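Local coordinates for protein alpha-1,4-endofucoidanase (Mariniflexile fucanivorans, PDB 6DLH) that hydrolyses fucoidan within the chain at alpha-1,4 linkages, as a retaining endo-acting enzyme of glycoside hydrolase family 107, at residues Ala228-Asp238 / Asp247-Ala255; Tyr309-Gln320 / Trp367-Ile378. All blocks are in the same frame, centred on the assembly; numbering follows the deposited sequence.

Interaction 1 (Ala228-Asp238 / Asp247-Ala255); sequences ADNVMEDECGD and DQRIYQAFA
Asp247 places its backbone O 3.1 Å from Asp238 CA, close enough for a CA-H...O contact. Gln248 follows as the N-cap residue of helix 249-259, and its amide turns away to the backbone of Leu286. Arg249 N donates to a water that in turn donates to Asp238 OD1 at 2.7 Å. Ile250 N bonds Asp238 OD2 directly at 3.1 Å, on the syn side but tilted out of the carboxylate plane, and the N-H...O angle is bent at 137°. The Asp238 carboxylate thus sits at the start of the helix, with Arg198 in a salt bridge to OD1. Helix 228-233 follows strand 222-226 of the parallel sheet, and the loop after it brings Asp238 here. Ile250 CG2 meets Met232 CG at a tight 3.3 Å. CG1 lies beside the backbone N (chi1 -48°), and the extended chi2 carries CD1 on to Cys236 CB at 3.5 Å. Tyr251 turns one ring face to Met232, whose SD stands 4.3 Å from the ring centroid in a Met-aromatic contact; its OH bonds Asn271. With an alanine here, the Met232 sulfur would probably lose that ring and Asn271 its hydroxyl mate. Met232 SD also stands above the Phe254 face, 5.1 Å from that ring's centroid.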
loop_
_atom_site.group_PDB
_atom_site.type_symbol
_atom_site.label_atom_id
_atom_site.label_comp_id
_atom_site.label_asym_id
_atom_site.label_seq_id
_atom_site.Cartn_x
_atom_site.Cartn_y
_atom_site.Cartn_z
ATOM N N ALA A 228 17.214 7.140 -9.659
ATOM C CA ALA A 228 17.534 6.676 -11.000
ATOM C C ALA A 228 18.965 7.050 -11.395
ATOM O O ALA A 228 19.683 6.218 -11.934
ATOM C CB ALA A 228 16.513 7.202 -11.980
ATOM N N ASP A 229 19.391 8.287 -11.119
ATOM C CA ASP A 229 20.748 8.677 -11.466
ATOM C C ASP A 229 21.752 8.012 -10.526
ATOM O O ASP A 229 22.884 7.752 -10.928
ATOM C CB ASP A 229 20.934 10.194 -11.586
ATOM C CG ASP A 229 20.653 10.969 -10.312
ATOM O OD1 ASP A 229 20.209 10.351 -9.325
ATOM O OD2 ASP A 229 20.879 12.196 -10.317
ATOM N N ASN A 230 21.335 7.739 -9.281
ATOM C CA ASN A 230 22.205 7.100 -8.303
ATOM C C ASN A 230 22.709 5.756 -8.834
ATOM O O ASN A 230 23.884 5.431 -8.669
ATOM C CB ASN A 230 21.521 6.879 -6.950
ATOM C CG ASN A 230 21.034 8.147 -6.280
ATOM O OD1 ASN A 230 20.090 8.786 -6.740
ATOM N ND2 ASN A 230 21.648 8.499 -5.163
ATOM N N VAL A 231 21.816 4.974 -9.458
ATOM C CA VAL A 231 22.131 3.594 -9.799
ATOM C C VAL A 231 22.355 3.432 -11.303
ATOM O O VAL A 231 23.255 2.700 -11.712
ATOM C CB VAL A 231 21.102 2.582 -9.248
ATOM C CG1 VAL A 231 19.698 2.815 -9.794
ATOM C CG2 VAL A 231 21.540 1.145 -9.493
ATOM N N MET A 232 21.545 4.107 -12.121
ATOM C CA MET A 232 21.646 3.944 -13.563
ATOM C C MET A 232 22.813 4.742 -14.138
ATOM O O MET A 232 23.435 4.301 -15.103
ATOM C CB MET A 232 20.345 4.330 -14.267
ATOM C CG MET A 232 19.315 3.254 -14.125
ATOM S SD MET A 232 17.634 3.853 -14.032
ATOM C CE MET A 232 17.176 3.934 -15.756
ATOM N N GLU A 233 23.106 5.906 -13.543
ATOM C CA GLU A 233 24.209 6.730 -14.012
ATOM C C GLU A 233 25.477 6.391 -13.233
ATOM O O GLU A 233 26.407 5.817 -13.792
ATOM C CB GLU A 233 23.854 8.217 -13.954
ATOM C CG GLU A 233 25.028 9.136 -14.241
ATOM C CD GLU A 233 24.690 10.615 -14.211
ATOM O OE1 GLU A 233 23.631 10.972 -13.667
ATOM O OE2 GLU A 233 25.486 11.406 -14.733
ATOM N N ASP A 234 25.489 6.737 -11.941
ATOM C CA ASP A 234 26.683 6.697 -11.112
ATOM C C ASP A 234 27.240 5.277 -10.979
ATOM O O ASP A 234 28.446 5.107 -10.815
ATOM C CB ASP A 234 26.434 7.307 -9.731
ATOM C CG ASP A 234 26.333 8.823 -9.717
ATOM O OD1 ASP A 234 26.269 9.430 -10.809
ATOM O OD2 ASP A 234 26.315 9.384 -8.609
ATOM N N GLU A 235 26.365 4.264 -11.032
ATOM C CA GLU A 235 26.788 2.896 -10.773
ATOM C C GLU A 235 26.944 2.111 -12.075
ATOM O O GLU A 235 27.944 1.423 -12.253
ATOM C CB GLU A 235 25.844 2.198 -9.788
ATOM N N CYS A 236 25.966 2.232 -12.979
ATOM C CA CYS A 236 25.818 1.297 -14.085
ATOM C C CYS A 236 26.040 1.980 -15.437
ATOM O O CYS A 236 25.726 1.409 -16.483
ATOM C CB CYS A 236 24.463 0.600 -14.015
ATOM S SG CYS A 236 24.175 -0.209 -12.417
ATOM N N GLY A 237 26.553 3.217 -15.402
ATOM C CA GLY A 237 27.275 3.799 -16.526
ATOM C C GLY A 237 26.396 4.415 -17.614
ATOM O O GLY A 237 26.895 4.743 -18.689
ATOM N N ASP A 238 25.101 4.599 -17.337
ATOM C CA ASP A 238 24.240 5.296 -18.281
ATOM C C ASP A 238 24.494 6.799 -18.182
ATOM O O ASP A 238 24.984 7.275 -17.164
ATOM C CB ASP A 238 22.766 4.931 -18.083
ATOM C CG ASP A 238 22.333 3.701 -18.863
ATOM O OD1 ASP A 238 23.168 2.773 -19.013
ATOM O OD2 ASP A 238 21.173 3.683 -19.331
ATOM N N ASP A 247 23.349 5.357 -24.726
ATOM C CA ASP A 247 23.789 5.848 -23.428
ATOM C C ASP A 247 22.731 5.580 -22.356
ATOM O O ASP A 247 23.043 5.607 -21.167
ATOM C CB ASP A 247 24.204 7.320 -23.490
ATOM C CG ASP A 247 25.400 7.573 -24.391
ATOM O OD1 ASP A 247 26.263 6.676 -24.493
ATOM O OD2 ASP A 247 25.460 8.662 -24.985
ATOM N N GLN A 248 21.490 5.309 -22.789
ATOM C CA GLN A 248 20.352 5.219 -21.883
ATOM C C GLN A 248 19.631 3.884 -22.071
ATOM O O GLN A 248 18.445 3.863 -22.403
ATOM C CB GLN A 248 19.384 6.373 -22.147
ATOM C CG GLN A 248 20.040 7.747 -22.166
ATOM C CD GLN A 248 19.048 8.850 -22.441
ATOM O OE1 GLN A 248 17.884 8.610 -22.753
ATOM N NE2 GLN A 248 19.511 10.084 -22.323
ATOM N N ARG A 249 20.346 2.773 -21.849
ATOM C CA ARG A 249 19.799 1.460 -22.164
ATOM C C ARG A 249 18.929 0.974 -21.010
ATOM O O ARG A 249 17.863 0.403 -21.240
ATOM C CB ARG A 249 20.900 0.452 -22.516
ATOM C CG ARG A 249 21.471 0.605 -23.921
ATOM C CD ARG A 249 20.467 0.304 -25.018
ATOM N NE ARG A 249 21.033 0.440 -26.354
ATOM C CZ ARG A 249 20.325 0.446 -27.481
ATOM N NH1 ARG A 249 20.934 0.584 -28.647
ATOM N NH2 ARG A 249 19.011 0.314 -27.442
ATOM N N ILE A 250 19.403 1.209 -19.778
ATOM C CA ILE A 250 18.647 0.894 -18.577
ATOM C C ILE A 250 17.363 1.722 -18.555
ATOM O O ILE A 250 16.295 1.190 -18.261
ATOM C CB ILE A 250 19.501 1.092 -17.310
ATOM C CG1 ILE A 250 20.875 0.429 -17.449
ATOM C CG2 ILE A 250 18.746 0.602 -16.083
ATOM C CD1 ILE A 250 21.783 0.592 -16.248
ATOM N N TYR A 251 17.472 3.015 -18.894
ATOM C CA TYR A 251 16.309 3.885 -18.978
ATOM C C TYR A 251 15.284 3.272 -19.926
ATOM O O TYR A 251 14.087 3.291 -19.639
ATOM C CB TYR A 251 16.710 5.317 -19.343
ATOM C CG TYR A 251 17.467 6.034 -18.252
ATOM C CD1 TYR A 251 16.805 6.657 -17.199
ATOM C CD2 TYR A 251 18.851 6.068 -18.255
ATOM C CE1 TYR A 251 17.502 7.303 -16.188
ATOM C CE2 TYR A 251 19.562 6.706 -17.250
ATOM C CZ TYR A 251 18.886 7.330 -16.217
ATOM O OH TYR A 251 19.598 7.946 -15.226
ATOM N N GLN A 252 15.786 2.704 -21.029
ATOM C CA GLN A 252 14.972 2.075 -22.058
ATOM C C GLN A 252 14.325 0.803 -21.518
ATOM O O GLN A 252 13.136 0.571 -21.731
ATOM C CB GLN A 252 15.825 1.735 -23.281
ATOM C CG GLN A 252 14.998 1.310 -24.488
ATOM C CD GLN A 252 15.835 1.081 -25.723
ATOM O OE1 GLN A 252 16.995 0.675 -25.636
ATOM N NE2 GLN A 252 15.244 1.336 -26.881
ATOM N N ALA A 253 15.121 -0.012 -20.819
ATOM C CA ALA A 253 14.654 -1.293 -20.318
ATOM C C ALA A 253 13.418 -1.078 -19.447
ATOM O O ALA A 253 12.411 -1.768 -19.610
ATOM C CB ALA A 253 15.763 -1.999 -19.570
ATOM N N PHE A 254 13.503 -0.077 -18.563
ATOM C CA PHE A 254 12.461 0.220 -17.596
ATOM C C PHE A 254 11.221 0.754 -18.309
ATOM O O PHE A 254 10.115 0.270 -18.067
ATOM C CB PHE A 254 13.008 1.146 -16.510
ATOM C CG PHE A 254 13.769 0.452 -15.411
ATOM C CD1 PHE A 254 14.865 -0.352 -15.695
ATOM C CD2 PHE A 254 13.405 0.621 -14.083
ATOM C CE1 PHE A 254 15.570 -0.982 -14.677
ATOM C CE2 PHE A 254 14.104 -0.015 -13.066
ATOM C CZ PHE A 254 15.186 -0.817 -13.364
ATOM N N ALA A 255 11.412 1.727 -19.210
ATOM C CA ALA A 255 10.284 2.333 -19.898
ATOM C C ALA A 255 9.536 1.299 -20.740
ATOM O O ALA A 255 8.310 1.238 -20.693
ATOM C CB ALA A 255 10.735 3.509 -20.723
HETATM O O HOH W 1 23.070 2.544 -21.682
#

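Interaction 2 (Tyr309-Gln320 / Trp367-Ile378); sequences YTYNHDLVVFMQ and WTSTGIVNGGGI
Trp367 meets Tyr309 with its edge and His313 with one face, and the three form an aromatic cluster. Its NE1 donates to Tyr309 OH at 3.0 Å. The bond is almost straight and lies in the indole plane. The benzo edge meanwhile points at the Tyr309 face in a T-shaped pair, with CZ2 3.7 Å from Tyr309 CE2 and the ring planes at 82°. Tyr309 and His313 both carry CG anti to the backbone N (chi1 -172° and -171°), which lays both rings along the same side of their helix. His313 thus brings CD2 over the indole face, 3.4 Å from NE1 of Trp367, and Glu366 takes its NE2. Further along, Val316 CG1 presses on Thr370 CG2 at 3.5 Å. Gln320, extended beyond CG, crosses Thr370 at a slant, and a water links its OE1 to Thr370 OG1. Met319 bends only at its last torsion, so that CE lies 3.6 Å from Gly376 CA and 3.2 Å from Gly377 O. A CB on Gly376 would collide with that methyl. Helix 361-372 packs on helix 307-321 with short segment axes 7.5 Å apart. A type II turn from Ile372 to Gly375 then leads to strand 377-379, an alpha-to-beta connection consistent with a (beta/alpha) barrel, as in the related GH29 fucosidases.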
loop_
_atom_site.group_PDB
_atom_site.type_symbol
_atom_site.label_atom_id
_atom_site.label_comp_id
_atom_site.label_asym_id
_atom_site.label_seq_id
_atom_site.Cartn_x
_atom_site.Cartn_y
_atom_site.Cartn_z
ATOM N N TYR A 309 12.212 28.188 -0.001
ATOM C CA TYR A 309 10.890 28.697 -0.346
ATOM C C TYR A 309 10.929 29.319 -1.748
ATOM O O TYR A 309 10.074 29.034 -2.585
ATOM C CB TYR A 309 10.354 29.678 0.709
ATOM C CG TYR A 309 8.915 30.052 0.456
ATOM C CD1 TYR A 309 8.569 30.902 -0.588
ATOM C CD2 TYR A 309 7.887 29.494 1.204
ATOM C CE1 TYR A 309 7.247 31.201 -0.875
ATOM C CE2 TYR A 309 6.559 29.794 0.940
ATOM C CZ TYR A 309 6.242 30.652 -0.101
ATOM O OH TYR A 309 4.939 30.940 -0.388
ATOM N N THR A 310 11.932 30.165 -1.999
ATOM C CA THR A 310 12.093 30.841 -3.274
ATOM C C THR A 310 12.344 29.824 -4.383
ATOM O O THR A 310 11.706 29.895 -5.433
ATOM C CB THR A 310 13.284 31.804 -3.229
ATOM O OG1 THR A 310 12.961 32.837 -2.303
ATOM C CG2 THR A 310 13.635 32.393 -4.579
ATOM N N TYR A 311 13.295 28.905 -4.151
ATOM C CA TYR A 311 13.690 27.951 -5.178
ATOM C C TYR A 311 12.493 27.101 -5.598
ATOM O O TYR A 311 12.277 26.868 -6.785
ATOM C CB TYR A 311 14.823 27.033 -4.700
ATOM C CG TYR A 311 16.106 27.697 -4.258
ATOM C CD1 TYR A 311 16.478 28.945 -4.729
ATOM C CD2 TYR A 311 16.968 27.052 -3.381
ATOM C CE1 TYR A 311 17.651 29.552 -4.312
ATOM C CE2 TYR A 311 18.150 27.638 -2.961
ATOM C CZ TYR A 311 18.496 28.891 -3.437
ATOM O OH TYR A 311 19.651 29.485 -3.021
ATOM N N ASN A 312 11.731 26.627 -4.611
ATOM C CA ASN A 312 10.639 25.705 -4.875
ATOM C C ASN A 312 9.430 26.436 -5.457
ATOM O O ASN A 312 8.731 25.869 -6.298
ATOM C CB ASN A 312 10.315 24.835 -3.658
ATOM C CG ASN A 312 11.378 23.775 -3.458
ATOM O OD1 ASN A 312 11.749 23.088 -4.410
ATOM N ND2 ASN A 312 11.893 23.659 -2.243
ATOM N N HIS A 313 9.186 27.676 -5.003
ATOM C CA HIS A 313 8.067 28.447 -5.521
ATOM C C HIS A 313 8.354 28.898 -6.952
ATOM O O HIS A 313 7.441 28.939 -7.774
ATOM C CB HIS A 313 7.662 29.620 -4.609
ATOM C CG HIS A 313 6.390 30.239 -5.088
ATOM N ND1 HIS A 313 6.365 31.383 -5.870
ATOM C CD2 HIS A 313 5.106 29.824 -4.983
ATOM C CE1 HIS A 313 5.119 31.673 -6.184
ATOM N NE2 HIS A 313 4.331 30.720 -5.662
ATOM N N ASP A 314 9.623 29.215 -7.251
ATOM C CA ASP A 314 10.039 29.530 -8.615
ATOM C C ASP A 314 9.859 28.326 -9.535
ATOM O O ASP A 314 9.651 28.499 -10.732
ATOM C CB ASP A 314 11.479 30.058 -8.688
ATOM C CG ASP A 314 11.611 31.466 -8.130
ATOM O OD1 ASP A 314 10.557 32.111 -7.932
ATOM O OD2 ASP A 314 12.760 31.898 -7.880
ATOM N N LEU A 315 9.967 27.111 -8.981
ATOM C CA LEU A 315 9.740 25.909 -9.770
ATOM C C LEU A 315 8.276 25.870 -10.209
ATOM O O LEU A 315 7.965 25.540 -11.350
ATOM C CB LEU A 315 10.121 24.672 -8.945
ATOM C CG LEU A 315 10.022 23.315 -9.654
ATOM C CD1 LEU A 315 10.932 22.296 -8.977
ATOM C CD2 LEU A 315 8.590 22.795 -9.657
ATOM N N VAL A 316 7.380 26.210 -9.285
ATOM C CA VAL A 316 5.956 26.179 -9.556
ATOM C C VAL A 316 5.600 27.289 -10.549
ATOM O O VAL A 316 4.820 27.064 -11.473
ATOM C CB VAL A 316 5.185 26.230 -8.222
ATOM C CG1 VAL A 316 4.152 27.327 -8.125
ATOM C CG2 VAL A 316 4.630 24.879 -7.811
ATOM N N VAL A 317 6.227 28.468 -10.398
ATOM C CA VAL A 317 6.011 29.569 -11.323
ATOM C C VAL A 317 6.521 29.169 -12.707
ATOM O O VAL A 317 5.867 29.464 -13.704
ATOM C CB VAL A 317 6.630 30.890 -10.813
ATOM C CG1 VAL A 317 6.603 31.983 -11.873
ATOM C CG2 VAL A 317 5.927 31.368 -9.557
ATOM N N PHE A 318 7.659 28.461 -12.754
ATOM C CA PHE A 318 8.210 27.950 -14.005
ATOM C C PHE A 318 7.179 27.109 -14.762
ATOM O O PHE A 318 7.124 27.147 -15.992
ATOM C CB PHE A 318 9.477 27.122 -13.760
ATOM C CG PHE A 318 10.209 26.698 -15.012
ATOM C CD1 PHE A 318 11.180 27.512 -15.582
ATOM C CD2 PHE A 318 9.930 25.489 -15.629
ATOM C CE1 PHE A 318 11.852 27.130 -16.735
ATOM C CE2 PHE A 318 10.597 25.107 -16.786
ATOM C CZ PHE A 318 11.558 25.924 -17.338
ATOM N N MET A 319 6.398 26.313 -14.018
ATOM C CA MET A 319 5.393 25.438 -14.600
ATOM C C MET A 319 4.283 26.286 -15.215
ATOM O O MET A 319 3.796 25.983 -16.300
ATOM C CB MET A 319 4.810 24.489 -13.545
ATOM C CG MET A 319 5.757 23.363 -13.161
ATOM S SD MET A 319 5.213 22.390 -11.730
ATOM C CE MET A 319 3.693 21.675 -12.344
ATOM N N GLN A 320 3.925 27.375 -14.532
ATOM C CA GLN A 320 2.927 28.305 -15.035
ATOM C C GLN A 320 3.424 29.019 -16.294
ATOM O O GLN A 320 2.710 29.070 -17.296
ATOM C CB GLN A 320 2.549 29.286 -13.930
ATOM C CG GLN A 320 1.590 30.382 -14.371
ATOM C CD GLN A 320 1.335 31.299 -13.203
ATOM O OE1 GLN A 320 0.260 31.268 -12.599
ATOM N NE2 GLN A 320 2.343 32.088 -12.850
ATOM N N TRP A 367 0.257 27.846 -4.319
ATOM C CA TRP A 367 1.269 27.016 -4.967
ATOM C C TRP A 367 0.579 26.063 -5.941
ATOM O O TRP A 367 0.982 25.956 -7.104
ATOM C CB TRP A 367 2.113 26.215 -3.957
ATOM C CG TRP A 367 3.193 26.954 -3.219
ATOM C CD1 TRP A 367 3.090 28.152 -2.569
ATOM C CD2 TRP A 367 4.542 26.497 -2.991
ATOM N NE1 TRP A 367 4.281 28.485 -1.978
ATOM C CE2 TRP A 367 5.188 27.479 -2.208
ATOM C CE3 TRP A 367 5.269 25.365 -3.379
ATOM C CZ2 TRP A 367 6.521 27.358 -1.809
ATOM C CZ3 TRP A 367 6.584 25.243 -2.984
ATOM C CH2 TRP A 367 7.201 26.232 -2.209
ATOM N N THR A 368 -0.469 25.382 -5.450
ATOM C CA THR A 368 -1.164 24.387 -6.250
ATOM C C THR A 368 -1.734 25.044 -7.505
ATOM O O THR A 368 -1.499 24.569 -8.618
ATOM C CB THR A 368 -2.203 23.620 -5.419
ATOM O OG1 THR A 368 -1.532 22.981 -4.332
ATOM C CG2 THR A 368 -2.934 22.564 -6.216
ATOM N N SER A 369 -2.466 26.152 -7.317
ATOM C CA SER A 369 -3.170 26.779 -8.423
ATOM C C SER A 369 -2.183 27.436 -9.388
ATOM O O SER A 369 -2.393 27.396 -10.600
ATOM C CB SER A 369 -4.223 27.747 -7.941
ATOM O OG SER A 369 -3.670 28.686 -7.033
ATOM N N THR A 370 -1.109 28.031 -8.845
ATOM C CA THR A 370 -0.074 28.600 -9.692
ATOM C C THR A 370 0.515 27.491 -10.555
ATOM O O THR A 370 0.737 27.673 -11.745
ATOM C CB THR A 370 1.009 29.330 -8.880
ATOM O OG1 THR A 370 0.454 30.519 -8.313
ATOM C CG2 THR A 370 2.209 29.717 -9.718
ATOM N N GLY A 371 0.754 26.332 -9.942
ATOM C CA GLY A 371 1.444 25.241 -10.614
ATOM C C GLY A 371 0.615 24.550 -11.700
ATOM O O GLY A 371 1.180 24.116 -12.701
ATOM N N ILE A 372 -0.709 24.415 -11.501
ATOM C CA ILE A 372 -1.493 23.503 -12.329
ATOM C C ILE A 372 -2.543 24.222 -13.183
ATOM O O ILE A 372 -2.894 23.726 -14.252
ATOM C CB ILE A 372 -2.089 22.313 -11.535
ATOM C CG1 ILE A 372 -3.280 22.707 -10.653
ATOM C CG2 ILE A 372 -1.025 21.572 -10.742
ATOM C CD1 ILE A 372 -3.992 21.519 -9.999
ATOM N N VAL A 373 -3.072 25.368 -12.736
ATOM C CA VAL A 373 -4.131 25.998 -13.523
ATOM C C VAL A 373 -3.528 26.544 -14.819
ATOM O O VAL A 373 -2.798 27.535 -14.800
ATOM C CB VAL A 373 -4.906 27.070 -12.739
ATOM C CG1 VAL A 373 -5.979 27.730 -13.596
ATOM C CG2 VAL A 373 -5.524 26.495 -11.476
ATOM N N ASN A 374 -3.825 25.860 -15.935
ATOM C CA ASN A 374 -3.190 26.110 -17.221
ATOM C C ASN A 374 -1.685 25.888 -17.082
ATOM O O ASN A 374 -0.884 26.542 -17.751
ATOM C CB ASN A 374 -3.505 27.518 -17.747
ATOM C CG ASN A 374 -4.991 27.806 -17.837
ATOM O OD1 ASN A 374 -5.724 27.080 -18.497
ATOM N ND2 ASN A 374 -5.446 28.859 -17.181
ATOM N N GLY A 375 -1.307 24.964 -16.191
ATOM C CA GLY A 375 0.094 24.686 -15.929
ATOM C C GLY A 375 0.424 23.211 -16.122
ATOM O O GLY A 375 -0.019 22.585 -17.084
ATOM N N GLY A 376 1.234 22.678 -15.199
ATOM C CA GLY A 376 1.606 21.275 -15.226
ATOM C C GLY A 376 0.827 20.476 -14.186
ATOM O O GLY A 376 -0.343 20.753 -13.928
ATOM N N GLY A 377 1.501 19.488 -13.592
ATOM C CA GLY A 377 0.872 18.595 -12.633
ATOM C C GLY A 377 1.669 18.528 -11.340
ATOM O O GLY A 377 2.871 18.802 -11.341
ATOM N N ILE A 378 0.976 18.189 -10.247
ATOM C CA ILE A 378 1.596 18.099 -8.935
ATOM C C ILE A 378 1.103 16.840 -8.227
ATOM O O ILE A 378 -0.102 16.667 -8.026
ATOM C CB ILE A 378 1.323 19.359 -8.088
ATOM C CG1 ILE A 378 1.882 20.626 -8.748
ATOM C CG2 ILE A 378 1.891 19.161 -6.684
ATOM C CD1 ILE A 378 1.495 21.910 -8.042
HETATM O O HOH W 2 0.137 32.949 -10.042
HETATM O O HOH W 3 -0.085 28.873 -17.526
HETATM O O HOH W 4 -1.756 29.463 -12.915
#

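In the fold
Both contacts belong to the part of the chain that holds the seven-stranded parallel sheet. They come in series: interaction 1 closes before interaction 2 opens. Their centres are about 28 Å apart and their nearest atoms about 14 Å, so they do not touch. Interaction 1 lies between strands 222-226 and 266-269, which are adjacent in the sheet. Interaction 2 packs the helices that precede strands 341-342 and 377-379, also adjacent, and the first residues of 377-379 join it. Different calcium sites lie closest to each. The side chain of Arg332, a calcium ligand, is about 6 Å from that of Gln248, though the ion is about 13 Å away. Gly377 is about 9 Å from a bound calcium ion and about 8 Å from the calcium ligand Asp79.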